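Protein (hdlp (histone deacetylase-like protein)) (Aquifex aeolicus, PDB 1C3P) is a histone deacetylase homologue that probably removes acetyl groups with the help of a bound zinc ion and binds the inhibitors TSA and SAHA. Local coordinates at residues Tyr17-Leu23 / Gly140-Ile144. Residues are numbered along the deposited sequence; the frame is centred on the assembly and turned at random.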
loop_
_atom_site.group_PDB
_atom_site.type_symbol
_atom_site.label_atom_id
_atom_site.label_comp_id
_atom_site.label_asym_id
_atom_site.label_seq_id
_atom_site.Cartn_x
_atom_site.Cartn_y
_atom_site.Cartn_z
ATOM N N TYR A 17 8.365 6.495 -12.537
ATOM C CA TYR A 17 9.641 5.802 -12.520
ATOM C C TYR A 17 10.087 5.644 -13.966
ATOM O O TYR A 17 9.286 5.764 -14.900
ATOM C CB TYR A 17 9.521 4.441 -11.829
ATOM C CG TYR A 17 9.430 4.540 -10.316
ATOM C CD1 TYR A 17 8.445 5.321 -9.703
ATOM C CD2 TYR A 17 10.330 3.847 -9.499
ATOM C CE1 TYR A 17 8.355 5.408 -8.316
ATOM C CE2 TYR A 17 10.250 3.925 -8.114
ATOM C CZ TYR A 17 9.259 4.706 -7.526
ATOM O OH TYR A 17 9.153 4.772 -6.154
ATOM N N PRO A 18 11.371 5.365 -14.177
ATOM C CA PRO A 18 11.836 5.222 -15.548
ATOM C C PRO A 18 11.395 3.990 -16.317
ATOM O O PRO A 18 10.762 3.071 -15.797
ATOM C CB PRO A 18 13.350 5.251 -15.377
ATOM C CG PRO A 18 13.510 4.461 -14.103
ATOM C CD PRO A 18 12.497 5.197 -13.239
ATOM N N LYS A 19 11.732 4.047 -17.597
ATOM C CA LYS A 19 11.561 2.989 -18.579
ATOM C C LYS A 19 10.878 1.700 -18.130
ATOM O O LYS A 19 9.676 1.620 -17.891
ATOM C CB LYS A 19 12.965 2.622 -19.035
ATOM C CG LYS A 19 13.834 2.324 -17.803
ATOM C CD LYS A 19 15.241 1.849 -18.070
ATOM C CE LYS A 19 15.869 1.446 -16.737
ATOM N NZ LYS A 19 17.287 1.017 -16.845
ATOM N N ASN A 20 11.740 0.691 -18.063
ATOM C CA ASN A 20 11.496 -0.692 -17.694
ATOM C C ASN A 20 10.773 -0.907 -16.367
ATOM O O ASN A 20 10.090 -1.918 -16.176
ATOM C CB ASN A 20 12.859 -1.381 -17.624
ATOM C CG ASN A 20 12.903 -2.679 -18.390
ATOM O OD1 ASN A 20 12.644 -2.712 -19.595
ATOM N ND2 ASN A 20 13.244 -3.760 -17.696
ATOM N N HIS A 21 10.933 0.044 -15.456
ATOM C CA HIS A 21 10.358 -0.047 -14.116
ATOM C C HIS A 21 8.844 -0.270 -14.027
ATOM O O HIS A 21 8.067 0.355 -14.748
ATOM C CB HIS A 21 10.714 1.209 -13.321
ATOM C CG HIS A 21 10.678 1.002 -11.842
ATOM N ND1 HIS A 21 11.813 0.785 -11.092
ATOM C CD2 HIS A 21 9.634 0.900 -10.982
ATOM C CE1 HIS A 21 11.475 0.562 -9.836
ATOM N NE2 HIS A 21 10.157 0.624 -9.742
ATOM N N PRO A 22 8.404 -1.178 -13.140
ATOM C CA PRO A 22 6.974 -1.461 -12.971
ATOM C C PRO A 22 6.132 -0.233 -12.577
ATOM O O PRO A 22 4.924 -0.206 -12.808
ATOM C CB PRO A 22 6.975 -2.541 -11.882
ATOM C CG PRO A 22 8.291 -3.258 -12.145
ATOM C CD PRO A 22 9.192 -2.048 -12.248
ATOM N N LEU A 23 6.767 0.771 -11.973
ATOM C CA LEU A 23 6.060 1.984 -11.557
ATOM C C LEU A 23 6.108 3.101 -12.607
ATOM O O LEU A 23 5.865 4.277 -12.306
ATOM C CB LEU A 23 6.609 2.477 -10.210
ATOM C CG LEU A 23 6.311 1.498 -9.063
ATOM C CD1 LEU A 23 6.983 1.970 -7.761
ATOM C CD2 LEU A 23 4.796 1.413 -8.879
ATOM N N GLY A 140 12.940 -1.964 -2.438
ATOM C CA GLY A 140 11.686 -2.336 -3.078
ATOM C C GLY A 140 10.935 -1.219 -3.778
ATOM O O GLY A 140 9.706 -1.136 -3.670
ATOM N N PHE A 141 11.662 -0.371 -4.501
ATOM C CA PHE A 141 11.075 0.750 -5.240
ATOM C C PHE A 141 10.708 1.887 -4.306
ATOM O O PHE A 141 10.222 2.909 -4.761
ATOM C CB PHE A 141 9.766 0.373 -5.949
ATOM C CG PHE A 141 9.834 -0.848 -6.820
ATOM C CD1 PHE A 141 8.643 -1.438 -7.271
ATOM C CD2 PHE A 141 11.046 -1.399 -7.220
ATOM C CE1 PHE A 141 8.663 -2.542 -8.098
ATOM C CE2 PHE A 141 11.070 -2.517 -8.058
ATOM C CZ PHE A 141 9.874 -3.085 -8.496
ATOM N N CYS A 142 10.903 1.707 -3.004
ATOM C CA CYS A 142 10.554 2.759 -2.055
ATOM C C CYS A 142 11.768 3.525 -1.526
ATOM O O CYS A 142 12.795 2.917 -1.185
ATOM C CB CYS A 142 9.796 2.151 -0.868
ATOM S SG CYS A 142 8.287 1.274 -1.328
ATOM N N TYR A 143 11.638 4.855 -1.455
ATOM C CA TYR A 143 12.704 5.715 -0.951
ATOM C C TYR A 143 12.344 6.323 0.400
ATOM O O TYR A 143 13.223 6.567 1.225
ATOM C CB TYR A 143 13.023 6.860 -1.915
ATOM C CG TYR A 143 13.271 6.417 -3.340
ATOM C CD1 TYR A 143 12.210 6.212 -4.220
ATOM C CD2 TYR A 143 14.571 6.207 -3.808
ATOM C CE1 TYR A 143 12.435 5.813 -5.550
ATOM C CE2 TYR A 143 14.808 5.807 -5.126
ATOM C CZ TYR A 143 13.732 5.617 -5.990
ATOM O OH TYR A 143 13.953 5.268 -7.306
ATOM N N ILE A 144 11.055 6.574 0.625
ATOM C CA ILE A 144 10.604 7.140 1.890
ATOM C C ILE A 144 9.483 6.240 2.403
ATOM O O ILE A 144 8.569 5.894 1.649
ATOM C CB ILE A 144 10.081 8.562 1.686
ATOM C CG1 ILE A 144 11.199 9.430 1.083
ATOM C CG2 ILE A 144 9.520 9.116 2.992
ATOM C CD1 ILE A 144 10.832 10.900 0.852
#
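His21 sends the edge of its imidazole into one face of the Phe141 ring, an edge-to-face pair with planes at 64°. NE2 of His21 sits over the centre of the phenyl ring, 3.3 Å from CG of Phe141. The first torsion of His21 (chi1 -157°) swings its ring out to Phe141. Pro22 and Leu23 extend the apolar patch: CD of Pro22 lies 4.0 Å from CZ of Phe141, while CD1 of Leu23 packs 3.7 Å from CB of Phe141. With an alanine in place of Phe141, the His21 edge would probably lose its aromatic face and a gap would open beside Pro22. CD2 of Tyr17 lies over the centre of the imidazole face opposite CD of Pro22. OH of Tyr17 donates a hydrogen bond to O of Phe141 at 2.6 Å, nearly in line with the C=O. The same hydroxyl touches the ring edge of Tyr143, whose own OH hydrogen-bonds to O of Pro94. Both loops follow strands of the parallel sheet in this arginase-like fold. The Phe141 side chain lies about 7 Å from that of His170, a zinc ligand of this protein (no zinc is bound here), consistent with the aromatic-lined active-site pocket of histone deacetylases.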